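Local coordinates for StiE protein (Stigmatella aurantiaca, PDB 6ECX) that methylates oxygen on polyketide intermediates with S-adenosylmethionine, as the O-methyltransferase domain of a multifunctional polyketide synthase, at residues R181-G186 and V290-F295; R78-A83 and I190-V195; L226-A231 and A306-Q311; V232-E237 and T313-F318. All coordinates share one frame; numbering follows the deposited sequence. Where two conformers were deposited one is given.

All four contacts gather round one half of the mixed sheet of this Rossmann-like methyltransferase domain. Interaction 1 lies at its rim, its centre about 20 Å from the centre of the chain and away from the cofactor. Interaction 2 is buried, with the L80 side chain about 7 Å from the bound S-adenosylmethionine; it lies about 17 Å from interaction 1, centre to centre. Strand 226-233 is shared by interactions 3 and 4, where A231 O meets T313 N at 2.9 Å. R82 of interaction 2 reaches both: its NH2 forms a salt bridge with D230 OD1 (3.0 Å), and its CD packs on F318 CE1. R227 similarly ties interaction 3 to D293 of interaction 1.

Interaction 1: residues R181-G186 and V290-F295; sequences RHLTNG and VQKDRF
At the rim of the methyltransferase sheet, the corner between strands 183-184 and 187-196 is clasped by the end of strand 283-292 and the loop after it. K292 runs its extended chain past L183 in the opposite direction, its CB lying 3.8 Å from L183 CD2, and ends in a bond from NZ to L183 O (2.7 Å) that lies in the carbonyl plane. The same ammonium forms a salt bridge with D180. N185, its CG anti to the backbone N (chi1 -167°), carries its amide out to the loop after K292. There OD1 takes the R294 N-H at 2.9 Å in a fairly straight bond, although the donor stands above the carbonyl plane. ND2 sits over one face of the F295 ring, toward its rim and 3.2 Å from CE2, with amide and ring planes 80° apart. At the corner, G186 N gives a weak bond to K292 O (3.0 Å), and Q291 NE2 donates to G186 O (3.2 Å), while Q291 OE1 is held by R227. Side chains of K292 and Q291 thus hold backbone carbonyls of this surface corner, and N185 holds the R294 amide in return; that N-H, with ND2 against the ring, probably favours the amide orientation.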
loop_
_atom_site.group_PDB
_atom_site.type_symbol
_atom_site.label_atom_id
_atom_site.label_comp_id
_atom_site.label_asym_id
_atom_site.label_seq_id
_atom_site.Cartn_x
_atom_site.Cartn_y
_atom_site.Cartn_z
ATOM N N ARG A 181 6.485 18.170 -4.910
ATOM C CA ARG A 181 5.978 19.499 -5.234
ATOM C C ARG A 181 4.619 19.786 -4.604
ATOM O O ARG A 181 4.197 20.954 -4.570
ATOM C CB ARG A 181 5.917 19.665 -6.761
ATOM C CG ARG A 181 7.313 19.699 -7.382
ATOM C CD ARG A 181 7.316 19.853 -8.913
ATOM N NE ARG A 181 6.809 18.664 -9.594
ATOM C CZ ARG A 181 5.609 18.588 -10.146
ATOM N NH1 ARG A 181 4.802 19.640 -10.115
ATOM N NH2 ARG A 181 5.221 17.470 -10.744
ATOM N N HIS A 182 3.924 18.764 -4.111
ATOM C CA HIS A 182 2.596 18.959 -3.530
ATOM C C HIS A 182 2.517 18.526 -2.073
ATOM O O HIS A 182 1.424 18.301 -1.549
ATOM C CB HIS A 182 1.549 18.236 -4.379
ATOM C CG HIS A 182 1.462 18.785 -5.755
ATOM N ND1 HIS A 182 2.313 18.385 -6.764
ATOM C CD2 HIS A 182 0.678 19.756 -6.281
ATOM C CE1 HIS A 182 2.035 19.068 -7.863
ATOM N NE2 HIS A 182 1.049 19.904 -7.595
ATOM N N LEU A 183 3.650 18.415 -1.397
ATOM C CA LEU A 183 3.673 18.113 0.025
ATOM C C LEU A 183 4.188 19.349 0.754
ATOM O O LEU A 183 5.248 19.877 0.392
ATOM C CB LEU A 183 4.579 16.902 0.272
ATOM C CG LEU A 183 4.608 16.168 1.599
ATOM C CD1 LEU A 183 3.185 15.840 2.060
ATOM C CD2 LEU A 183 5.442 14.892 1.423
ATOM N N THR A 184 3.445 19.824 1.761
ATOM C CA THR A 184 3.983 20.898 2.598
ATOM C C THR A 184 5.269 20.435 3.285
ATOM O O THR A 184 5.456 19.248 3.560
ATOM C CB THR A 184 2.964 21.356 3.660
ATOM O OG1 THR A 184 2.621 20.270 4.542
ATOM C CG2 THR A 184 1.731 21.854 3.010
ATOM N N ASN A 185 6.167 21.379 3.578
ATOM C CA ASN A 185 7.410 20.993 4.253
ATOM C C ASN A 185 7.111 20.358 5.608
ATOM O O ASN A 185 6.233 20.803 6.350
ATOM C CB ASN A 185 8.353 22.191 4.430
ATOM C CG ASN A 185 9.753 21.759 4.844
ATOM O OD1 ASN A 185 10.141 20.605 4.611
ATOM N ND2 ASN A 185 10.524 22.676 5.449
ATOM N N GLY A 186 7.840 19.294 5.939
ATOM C CA GLY A 186 7.440 18.517 7.098
ATOM C C GLY A 186 6.202 17.648 6.930
ATOM O O GLY A 186 5.852 16.928 7.877
ATOM N N VAL A 290 7.600 8.392 6.124
ATOM C CA VAL A 290 8.518 9.307 5.456
ATOM C C VAL A 290 8.072 10.734 5.761
ATOM O O VAL A 290 6.869 11.012 5.836
ATOM C CB VAL A 290 8.515 9.036 3.933
ATOM C CG1 VAL A 290 9.399 10.016 3.162
ATOM C CG2 VAL A 290 8.919 7.556 3.660
ATOM N N GLN A 291 9.033 11.649 5.916
ATOM C CA GLN A 291 8.711 13.055 6.146
ATOM C C GLN A 291 9.384 13.938 5.094
ATOM O O GLN A 291 10.543 13.737 4.753
ATOM C CB GLN A 291 9.125 13.499 7.560
ATOM C CG GLN A 291 8.660 14.927 7.882
ATOM C CD GLN A 291 9.112 15.400 9.243
ATOM O OE1 GLN A 291 10.029 14.842 9.831
ATOM N NE2 GLN A 291 8.432 16.401 9.773
ATOM N N LYS A 292 8.662 14.922 4.567
ATOM C CA LYS A 292 9.322 15.899 3.703
ATOM C C LYS A 292 10.289 16.775 4.503
ATOM O O LYS A 292 9.968 17.260 5.598
ATOM C CB LYS A 292 8.284 16.789 3.011
ATOM C CG LYS A 292 8.940 17.827 2.133
ATOM C CD LYS A 292 7.942 18.514 1.232
ATOM C CE LYS A 292 8.646 19.540 0.350
ATOM N NZ LYS A 292 7.697 19.987 -0.706
ATOM N N ASP A 293 11.479 16.984 3.945
ATOM C CA ASP A 293 12.581 17.710 4.612
ATOM C C ASP A 293 13.199 18.601 3.530
ATOM O O ASP A 293 14.189 18.262 2.895
ATOM C CB ASP A 293 13.600 16.726 5.193
ATOM C CG ASP A 293 14.653 17.382 6.059
ATOM O OD1 ASP A 293 14.860 18.614 6.006
ATOM O OD2 ASP A 293 15.316 16.621 6.787
ATOM N N ARG A 294 12.588 19.768 3.336
ATOM C CA ARG A 294 12.985 20.671 2.261
ATOM C C ARG A 294 14.321 21.347 2.545
ATOM O O ARG A 294 15.066 21.673 1.614
ATOM C CB ARG A 294 11.878 21.722 2.065
ATOM C CG ARG A 294 12.155 22.742 0.992
ATOM C CD ARG A 294 12.224 22.075 -0.378
ATOM N NE ARG A 294 12.503 23.037 -1.442
ATOM C CZ ARG A 294 13.721 23.465 -1.751
ATOM N NH1 ARG A 294 14.770 23.018 -1.075
ATOM N NH2 ARG A 294 13.890 24.331 -2.739
ATOM N N PHE A 295 14.649 21.556 3.813
ATOM C CA PHE A 295 15.799 22.374 4.196
ATOM C C PHE A 295 17.090 21.583 4.365
ATOM O O PHE A 295 18.133 22.192 4.631
ATOM C CB PHE A 295 15.472 23.139 5.496
ATOM C CG PHE A 295 14.271 24.058 5.375
ATOM C CD1 PHE A 295 13.989 24.703 4.170
ATOM C CD2 PHE A 295 13.427 24.274 6.455
ATOM C CE1 PHE A 295 12.885 25.561 4.053
ATOM C CE2 PHE A 295 12.316 25.137 6.357
ATOM C CZ PHE A 295 12.041 25.774 5.144
#

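Interaction 2: residues R78-A83 and I190-V195; sequences RVLFRA and IMADFV
F81 turns a ring face to I190, whose CD1 methyl stands almost on the ring normal, 3.5 Å from the centroid and 11° off the perpendicular: a CH-pi contact in which the two side chains meet at about a right angle. The methyl gets there because I190 CG1 lies between the backbone N and carbonyl carbon (chi1 56°) and the chain then runs straight out to CD1 (chi2 179°). Its other branch, CG2, rests against L80 O at 3.6 Å. L80 points CD2 at the strand backbone, 3.5 Å from M191 O, with A192 CB 4.0 Å from the same methyl. These side chains pack the C-terminal end of helix 64-80 against a face of the Rossmann-like sheet at strand 187-196, in the buried core of the domain, and no hydrogen bond crosses between the two segments. F81, the first residue to leave helical geometry, also touches L161, while L80 and I190 both reach F163 on the neighbouring strand 157-163. At the helix end V79 O accepts two bonds from opposite faces of its carbonyl plane, from R82 N and from R82 NH1 (2.8 Å). The guanidinium, with V79 O close to its plane, gives NH2 to D230 and to L287 O.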
loop_
_atom_site.group_PDB
_atom_site.type_symbol
_atom_site.label_atom_id
_atom_site.label_comp_id
_atom_site.label_asym_id
_atom_site.label_seq_id
_atom_site.Cartn_x
_atom_site.Cartn_y
_atom_site.Cartn_z
ATOM N N ARG A 78 -3.460 0.016 10.850
ATOM C CA ARG A 78 -3.064 0.534 12.156
ATOM C C ARG A 78 -1.558 0.768 12.201
ATOM O O ARG A 78 -1.100 1.830 12.630
ATOM C CB ARG A 78 -3.503 -0.422 13.274
ATOM C CG ARG A 78 -3.338 0.148 14.695
ATOM C CD ARG A 78 -3.739 -0.874 15.766
ATOM N NE ARG A 78 -2.807 -2.001 15.796
ATOM C CZ ARG A 78 -1.757 -2.080 16.608
ATOM N NH1 ARG A 78 -1.510 -1.101 17.471
ATOM N NH2 ARG A 78 -0.951 -3.132 16.553
ATOM N N VAL A 79 -0.780 -0.180 11.678
ATOM C CA VAL A 79 0.675 -0.035 11.688
ATOM C C VAL A 79 1.128 1.031 10.690
ATOM O O VAL A 79 2.020 1.839 10.991
ATOM C CB VAL A 79 1.352 -1.387 11.421
ATOM C CG1 VAL A 79 2.872 -1.234 11.475
ATOM C CG2 VAL A 79 0.873 -2.426 12.433
ATOM N N LEU A 80 0.527 1.052 9.490
ATOM C CA LEU A 80 0.841 2.083 8.499
ATOM C C LEU A 80 0.681 3.494 9.050
ATOM O O LEU A 80 1.459 4.391 8.709
ATOM C CB LEU A 80 -0.053 1.919 7.269
ATOM C CG LEU A 80 0.442 0.927 6.220
ATOM C CD1 LEU A 80 -0.718 0.432 5.345
ATOM C CD2 LEU A 80 1.492 1.641 5.378
ATOM N N PHE A 81 -0.350 3.726 9.853
ATOM C CA PHE A 81 -0.655 5.056 10.370
ATOM C C PHE A 81 -0.074 5.290 11.759
ATOM O O PHE A 81 -0.471 6.244 12.421
ATOM C CB PHE A 81 -2.171 5.271 10.424
ATOM C CG PHE A 81 -2.796 5.608 9.100
ATOM C CD1 PHE A 81 -2.977 6.932 8.721
ATOM C CD2 PHE A 81 -3.242 4.601 8.255
ATOM C CE1 PHE A 81 -3.578 7.242 7.507
ATOM C CE2 PHE A 81 -3.846 4.898 7.049
ATOM C CZ PHE A 81 -4.016 6.211 6.665
ATOM N N ARG A 82 0.840 4.421 12.220
ATOM C CA ARG A 82 1.280 4.422 13.612
ATOM C C ARG A 82 1.742 5.793 14.098
ATOM O O ARG A 82 1.588 6.119 15.282
ATOM C CB ARG A 82 2.420 3.407 13.795
ATOM C CG ARG A 82 3.670 3.730 12.947
ATOM C CD ARG A 82 4.579 2.491 12.864
ATOM N NE ARG A 82 5.741 2.726 12.003
ATOM C CZ ARG A 82 5.727 2.615 10.674
ATOM N NH1 ARG A 82 4.610 2.266 10.035
ATOM N NH2 ARG A 82 6.833 2.847 9.978
ATOM N N ALA A 83 2.349 6.583 13.233
ATOM C CA ALA A 83 2.979 7.818 13.673
ATOM C C ALA A 83 2.167 9.053 13.325
ATOM O O ALA A 83 2.559 10.155 13.721
ATOM C CB ALA A 83 4.382 7.944 13.067
ATOM N N ILE A 190 3.059 8.042 3.800
ATOM C CA ILE A 190 3.064 6.674 4.300
ATOM C C ILE A 190 2.801 5.746 3.116
ATOM O O ILE A 190 1.941 6.024 2.273
ATOM C CB ILE A 190 2.081 6.446 5.467
ATOM C CG1 ILE A 190 0.664 6.833 5.120
ATOM C CG2 ILE A 190 2.555 7.232 6.770
ATOM C CD1 ILE A 190 -0.310 6.562 6.302
ATOM N N MET A 191 3.593 4.684 3.021
ATOM C CA MET A 191 3.506 3.791 1.884
ATOM C C MET A 191 3.621 2.363 2.365
ATOM O O MET A 191 4.307 2.078 3.348
ATOM C CB MET A 191 4.609 4.054 0.863
ATOM C CG MET A 191 4.384 5.260 0.003
ATOM S SD MET A 191 5.827 5.495 -1.031
ATOM C CE MET A 191 6.358 3.812 -1.304
ATOM N N ALA A 192 2.903 1.476 1.683
ATOM C CA ALA A 192 3.144 0.047 1.763
ATOM C C ALA A 192 3.675 -0.381 0.404
ATOM O O ALA A 192 3.052 -0.083 -0.624
ATOM C CB ALA A 192 1.861 -0.712 2.125
ATOM N N ASP A 193 4.835 -1.031 0.396
ATOM C CA ASP A 193 5.428 -1.472 -0.859
ATOM C C ASP A 193 6.542 -2.469 -0.562
ATOM O O ASP A 193 6.818 -2.806 0.594
ATOM C CB ASP A 193 5.931 -0.297 -1.695
ATOM C CG ASP A 193 5.586 -0.461 -3.167
ATOM O OD1 ASP A 193 5.890 -1.528 -3.724
ATOM O OD2 ASP A 193 4.982 0.455 -3.754
ATOM N N PHE A 194 7.156 -2.960 -1.633
ATOM C CA PHE A 194 8.148 -4.020 -1.560
ATOM C C PHE A 194 9.562 -3.474 -1.674
ATOM O O PHE A 194 9.827 -2.553 -2.455
ATOM C CB PHE A 194 7.925 -5.041 -2.667
ATOM C CG PHE A 194 6.661 -5.803 -2.517
ATOM C CD1 PHE A 194 6.615 -6.941 -1.723
ATOM C CD2 PHE A 194 5.510 -5.381 -3.160
ATOM C CE1 PHE A 194 5.439 -7.648 -1.576
ATOM C CE2 PHE A 194 4.329 -6.089 -3.028
ATOM C CZ PHE A 194 4.291 -7.223 -2.236
ATOM N N VAL A 195 10.467 -4.080 -0.912
ATOM C CA VAL A 195 11.902 -3.856 -1.014
ATOM C C VAL A 195 12.527 -5.167 -1.481
ATOM O O VAL A 195 12.318 -6.216 -0.857
ATOM C CB VAL A 195 12.498 -3.402 0.330
ATOM C CG1 VAL A 195 14.026 -3.369 0.247
ATOM C CG2 VAL A 195 11.941 -2.029 0.744
#

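Interaction 3: residues L226-A231 and A306-Q311; sequences LRLVDA and AKQFEQ
A classic beta bulge in strand 226-233, where V229 and D230 both face H289, forms the strand side of this contact; the other side is the C-terminal end of helix 298-309. L228, on the strand just before the bulge, carries the apolar part. With CG anti to the backbone N (chi1 175°), it holds CD2 over the centre of the F309 ring, 3.6 Å from the centroid and only 2° off the normal, so that all six ring carbons lie at nearly equal distance from one methyl in a CH-pi contact. The same CD2 lies 3.9 Å from Q308 CB. Q308 lays its aliphatic part over the strand backbone: its CG is 3.6 Å from L228 O and 3.5 Å from V229 O. The chain bends at chi2 (51°), and NE2 donates to a water at 3.3 Å. That water also accepts from A231 N at 3.1 Å and donates to Q311 O at 2.9 Å, so one molecule joins the strand just past the bulge to the helix end and the turn beyond it. N305, one turn earlier on the helix, adds a direct bond from L228 N to its OD1. Around the contact, W217 and N218 of helix 214-222 touch F309, strand 283-292 runs antiparallel beside the bulged strand, and A231 O accepts from T313 N of strand 313-314.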
loop_
_atom_site.group_PDB
_atom_site.type_symbol
_atom_site.label_atom_id
_atom_site.label_comp_id
_atom_site.label_asym_id
_atom_site.label_seq_id
_atom_site.Cartn_x
_atom_site.Cartn_y
_atom_site.Cartn_z
ATOM N N LEU A 226 12.804 13.928 0.629
ATOM C CA LEU A 226 12.064 13.009 1.487
ATOM C C LEU A 226 13.028 12.248 2.377
ATOM O O LEU A 226 14.051 11.736 1.903
ATOM C CB LEU A 226 11.219 12.026 0.650
ATOM C CG LEU A 226 10.105 12.668 -0.180
ATOM C CD1 LEU A 226 9.543 11.697 -1.225
ATOM C CD2 LEU A 226 8.986 13.189 0.734
ATOM N N ARG A 227 12.688 12.163 3.662
ATOM C CA ARG A 227 13.497 11.468 4.652
ATOM C C ARG A 227 12.710 10.285 5.195
ATOM O O ARG A 227 11.582 10.452 5.672
ATOM C CB ARG A 227 13.902 12.401 5.803
ATOM C CG ARG A 227 15.087 11.870 6.621
ATOM C CD ARG A 227 15.506 12.858 7.697
ATOM N NE ARG A 227 14.599 12.779 8.838
ATOM C CZ ARG A 227 13.570 13.593 9.029
ATOM N NH1 ARG A 227 12.791 13.435 10.086
ATOM N NH2 ARG A 227 13.335 14.585 8.179
ATOM N N LEU A 228 13.305 9.095 5.121
ATOM C CA LEU A 228 12.702 7.934 5.748
ATOM C C LEU A 228 12.842 8.055 7.259
ATOM O O LEU A 228 13.964 8.120 7.774
ATOM C CB LEU A 228 13.401 6.673 5.252
ATOM C CG LEU A 228 12.971 5.363 5.914
ATOM C CD1 LEU A 228 11.453 5.115 5.717
ATOM C CD2 LEU A 228 13.789 4.192 5.302
ATOM N N VAL A 229 11.719 8.091 7.968
ATOM C CA VAL A 229 11.739 8.209 9.433
ATOM C C VAL A 229 11.815 6.841 10.099
ATOM O O VAL A 229 12.625 6.634 11.004
ATOM C CB VAL A 229 10.506 9.003 9.920
ATOM C CG1 VAL A 229 10.418 8.988 11.477
ATOM C CG2 VAL A 229 10.543 10.428 9.388
ATOM N N ASP A 230 10.982 5.880 9.667
ATOM C CA ASP A 230 11.180 4.492 10.076
ATOM C C ASP A 230 10.325 3.593 9.195
ATOM O O ASP A 230 9.527 4.061 8.374
ATOM C CB ASP A 230 10.868 4.250 11.554
ATOM C CG ASP A 230 9.399 4.179 11.836
ATOM O OD1 ASP A 230 8.639 4.934 11.202
ATOM O OD2 ASP A 230 8.999 3.369 12.694
ATOM N N ALA A 231 10.498 2.291 9.394
ATOM C CA ALA A 231 9.900 1.292 8.519
ATOM C C ALA A 231 9.670 0.018 9.317
ATOM O O ALA A 231 10.543 -0.399 10.082
ATOM C CB ALA A 231 10.805 1.029 7.311
ATOM N N ALA A 306 19.925 5.871 4.351
ATOM C CA ALA A 306 20.602 4.590 4.192
ATOM C C ALA A 306 20.715 3.880 5.532
ATOM O O ALA A 306 20.524 2.663 5.619
ATOM C CB ALA A 306 21.986 4.787 3.571
ATOM N N LYS A 307 20.991 4.638 6.596
ATOM C CA LYS A 307 21.038 4.048 7.927
ATOM C C LYS A 307 19.674 3.494 8.319
ATOM O O LYS A 307 19.575 2.382 8.849
ATOM C CB LYS A 307 21.525 5.093 8.934
ATOM C CG LYS A 307 22.020 4.544 10.259
ATOM C CD LYS A 307 22.581 5.671 11.127
ATOM C CE LYS A 307 22.858 5.218 12.557
ATOM N NZ LYS A 307 23.063 6.378 13.484
ATOM N N GLN A 308 18.604 4.236 8.014
ATOM C CA GLN A 308 17.256 3.814 8.383
ATOM C C GLN A 308 16.789 2.609 7.566
ATOM O O GLN A 308 15.994 1.800 8.057
ATOM C CB GLN A 308 16.294 4.994 8.205
ATOM C CG GLN A 308 15.206 5.097 9.251
ATOM C CD GLN A 308 15.744 5.046 10.675
ATOM O OE1 GLN A 308 16.704 5.736 11.017
ATOM N NE2 GLN A 308 15.125 4.215 11.510
ATOM N N PHE A 309 17.254 2.479 6.321
ATOM C CA PHE A 309 16.884 1.332 5.499
ATOM C C PHE A 309 17.512 0.034 6.000
ATOM O O PHE A 309 17.058 -1.048 5.617
ATOM C CB PHE A 309 17.298 1.556 4.041
ATOM C CG PHE A 309 16.233 2.193 3.175
ATOM C CD1 PHE A 309 15.058 1.507 2.865
ATOM C CD2 PHE A 309 16.431 3.452 2.632
ATOM C CE1 PHE A 309 14.089 2.086 2.051
ATOM C CE2 PHE A 309 15.464 4.039 1.818
ATOM C CZ PHE A 309 14.295 3.349 1.524
ATOM N N GLU A 310 18.546 0.118 6.832
ATOM C CA GLU A 310 19.199 -1.055 7.396
ATOM C C GLU A 310 18.693 -1.393 8.791
ATOM O O GLU A 310 19.171 -2.352 9.394
ATOM C CB GLU A 310 20.715 -0.840 7.441
ATOM C CG GLU A 310 21.322 -0.425 6.108
ATOM C CD GLU A 310 22.736 0.127 6.248
ATOM O OE1 GLU A 310 23.175 0.395 7.392
ATOM O OE2 GLU A 310 23.405 0.295 5.205
ATOM N N GLN A 311 17.750 -0.627 9.318
ATOM C CA GLN A 311 17.189 -0.878 10.637
ATOM C C GLN A 311 15.678 -1.003 10.571
ATOM O O GLN A 311 14.964 -0.468 11.425
ATOM C CB GLN A 311 17.587 0.217 11.621
ATOM C CG GLN A 311 19.031 0.111 12.055
ATOM C CD GLN A 311 19.576 1.426 12.545
ATOM O OE1 GLN A 311 18.825 2.385 12.751
ATOM N NE2 GLN A 311 20.892 1.491 12.722
HETATM O O HOH W 1 13.189 1.683 10.767
#

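Interaction 4: residues V232-E237 and T313-F318; sequences VDVSNE and TPYAEF
D233 joins the 313-318 segment through both backbone groups: its N donates to T313 O at 2.8 Å, and its O accepts from Y315 N at 3.0 Å, both bonds nearly straight at the hydrogen. V232 CG1 packs 4.0 Å from Y315 CA, while CG2 lies 4.2 Å from F318 CD1. Y315 fits between V234 and E237. Its CB is 3.8 Å from V234 CG1 and 3.2 Å from E237 OE1, and its ring leans obliquely against the E237 carboxylate, with planes 40° apart. The strand pairing, V232 with T313 and D233 with P314, is parallel and adds the short strand 313-314 as the outermost strand on this side of the Rossmann-like sheet. An Asx turn follows: D233 OD1 takes S235 N on the anti side and S235 OG on the syn lone pair, steering the chain into helix 235-242, with V234 at the N-cap position. A bend at chi2 (72°) brings E237 CG and CD against Y315 CD2. Its OE2 accepts from N236 ND2 and from a water (2.6 Å) that in turn accepts from A316 N. Farther out, E75 of helix 64-80 bonds the Y315 hydroxyl, and V79 of that helix touches V232, Y315 and F318.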
loop_
_atom_site.group_PDB
_atom_site.type_symbol
_atom_site.label_atom_id
_atom_site.label_comp_id
_atom_site.label_asym_id
_atom_site.label_seq_id
_atom_site.Cartn_x
_atom_site.Cartn_y
_atom_site.Cartn_z
ATOM N N VAL A 232 8.476 -0.558 9.186
ATOM C CA VAL A 232 8.122 -1.819 9.829
ATOM C C VAL A 232 8.022 -2.906 8.758
ATOM O O VAL A 232 7.360 -2.722 7.728
ATOM C CB VAL A 232 6.811 -1.691 10.628
ATOM C CG1 VAL A 232 6.369 -3.057 11.165
ATOM C CG2 VAL A 232 6.994 -0.714 11.811
ATOM N N ASP A 233 8.671 -4.038 9.012
ATOM C CA ASP A 233 8.699 -5.171 8.100
ATOM C C ASP A 233 7.614 -6.150 8.543
ATOM O O ASP A 233 7.736 -6.792 9.592
ATOM C CB ASP A 233 10.084 -5.810 8.123
ATOM C CG ASP A 233 10.230 -6.945 7.137
ATOM O OD1 ASP A 233 9.251 -7.327 6.472
ATOM O OD2 ASP A 233 11.350 -7.472 7.040
ATOM N N VAL A 234 6.548 -6.254 7.755
ATOM C CA VAL A 234 5.467 -7.182 8.054
ATOM C C VAL A 234 5.483 -8.383 7.103
ATOM O O VAL A 234 4.458 -9.047 6.928
ATOM C CB VAL A 234 4.101 -6.475 8.043
ATOM C CG1 VAL A 234 4.035 -5.391 9.128
ATOM C CG2 VAL A 234 3.830 -5.850 6.677
ATOM N N SER A 235 6.639 -8.668 6.491
ATOM C CA SER A 235 6.763 -9.806 5.574
ATOM C C SER A 235 6.246 -11.096 6.198
ATOM O O SER A 235 5.528 -11.876 5.546
ATOM C CB SER A 235 8.225 -9.995 5.155
ATOM O OG SER A 235 8.731 -8.845 4.498
ATOM N N ASN A 236 6.611 -11.342 7.461
ATOM C CA ASN A 236 6.257 -12.605 8.107
ATOM C C ASN A 236 4.751 -12.722 8.303
ATOM O O ASN A 236 4.181 -13.815 8.170
ATOM C CB ASN A 236 6.979 -12.726 9.450
ATOM C CG ASN A 236 6.465 -13.893 10.284
ATOM O OD1 ASN A 236 6.820 -15.038 10.039
ATOM N ND2 ASN A 236 5.618 -13.600 11.269
ATOM N N GLU A 237 4.094 -11.602 8.613
ATOM C CA GLU A 237 2.674 -11.624 8.926
ATOM C C GLU A 237 1.820 -11.594 7.671
ATOM O O GLU A 237 0.710 -12.141 7.665
ATOM C CB GLU A 237 2.322 -10.441 9.830
ATOM C CG GLU A 237 2.932 -10.559 11.235
ATOM C CD GLU A 237 4.438 -10.333 11.258
ATOM O OE1 GLU A 237 4.938 -9.568 10.405
ATOM O OE2 GLU A 237 5.119 -10.920 12.129
ATOM N N THR A 313 12.192 -2.389 11.325
ATOM C CA THR A 313 11.718 -3.031 12.548
ATOM C C THR A 313 10.815 -4.208 12.201
ATOM O O THR A 313 9.801 -4.012 11.525
ATOM C CB THR A 313 10.957 -2.045 13.414
ATOM O OG1 THR A 313 11.775 -0.897 13.648
ATOM C CG2 THR A 313 10.595 -2.698 14.743
ATOM N N PRO A 314 11.134 -5.423 12.626
ATOM C CA PRO A 314 10.180 -6.521 12.448
ATOM C C PRO A 314 8.901 -6.253 13.229
ATOM O O PRO A 314 8.935 -5.825 14.385
ATOM C CB PRO A 314 10.935 -7.739 12.999
ATOM C CG PRO A 314 12.356 -7.313 13.081
ATOM C CD PRO A 314 12.334 -5.858 13.361
ATOM N N TYR A 315 7.764 -6.512 12.576
ATOM C CA TYR A 315 6.464 -6.428 13.239
ATOM C C TYR A 315 6.444 -7.150 14.583
ATOM O O TYR A 315 5.799 -6.688 15.531
ATOM C CB TYR A 315 5.378 -7.021 12.346
ATOM C CG TYR A 315 4.021 -7.029 13.005
ATOM C CD1 TYR A 315 3.181 -5.928 12.897
ATOM C CD2 TYR A 315 3.577 -8.132 13.741
ATOM C CE1 TYR A 315 1.936 -5.918 13.487
ATOM C CE2 TYR A 315 2.326 -8.129 14.344
ATOM C CZ TYR A 315 1.512 -7.011 14.210
ATOM O OH TYR A 315 0.271 -6.974 14.785
ATOM N N ALA A 316 7.100 -8.310 14.671
ATOM C CA ALA A 316 7.113 -9.052 15.929
ATOM C C ALA A 316 7.790 -8.268 17.047
ATOM O O ALA A 316 7.570 -8.573 18.223
ATOM C CB ALA A 316 7.795 -10.414 15.747
ATOM N N GLU A 317 8.589 -7.258 16.714
ATOM C CA GLU A 317 9.226 -6.419 17.719
ATOM C C GLU A 317 8.521 -5.081 17.884
ATOM O O GLU A 317 9.046 -4.187 18.554
ATOM C CB GLU A 317 10.703 -6.209 17.368
ATOM C CG GLU A 317 11.551 -7.474 17.514
ATOM C CD GLU A 317 12.994 -7.283 17.062
ATOM O OE1 GLU A 317 13.379 -6.138 16.734
ATOM O OE2 GLU A 317 13.737 -8.289 17.028
ATOM N N PHE A 318 7.343 -4.931 17.296
ATOM C CA PHE A 318 6.633 -3.663 17.258
ATOM C C PHE A 318 5.556 -3.612 18.333
ATOM O O PHE A 318 4.848 -4.598 18.570
ATOM C CB PHE A 318 6.005 -3.467 15.886
ATOM C CG PHE A 318 5.055 -2.314 15.816
ATOM C CD1 PHE A 318 5.529 -1.013 15.740
ATOM C CD2 PHE A 318 3.683 -2.534 15.798
ATOM C CE1 PHE A 318 4.655 0.052 15.662
ATOM C CE2 PHE A 318 2.799 -1.476 15.712
ATOM C CZ PHE A 318 3.286 -0.179 15.641
HETATM O O HOH W 2 7.617 -10.118 12.277
#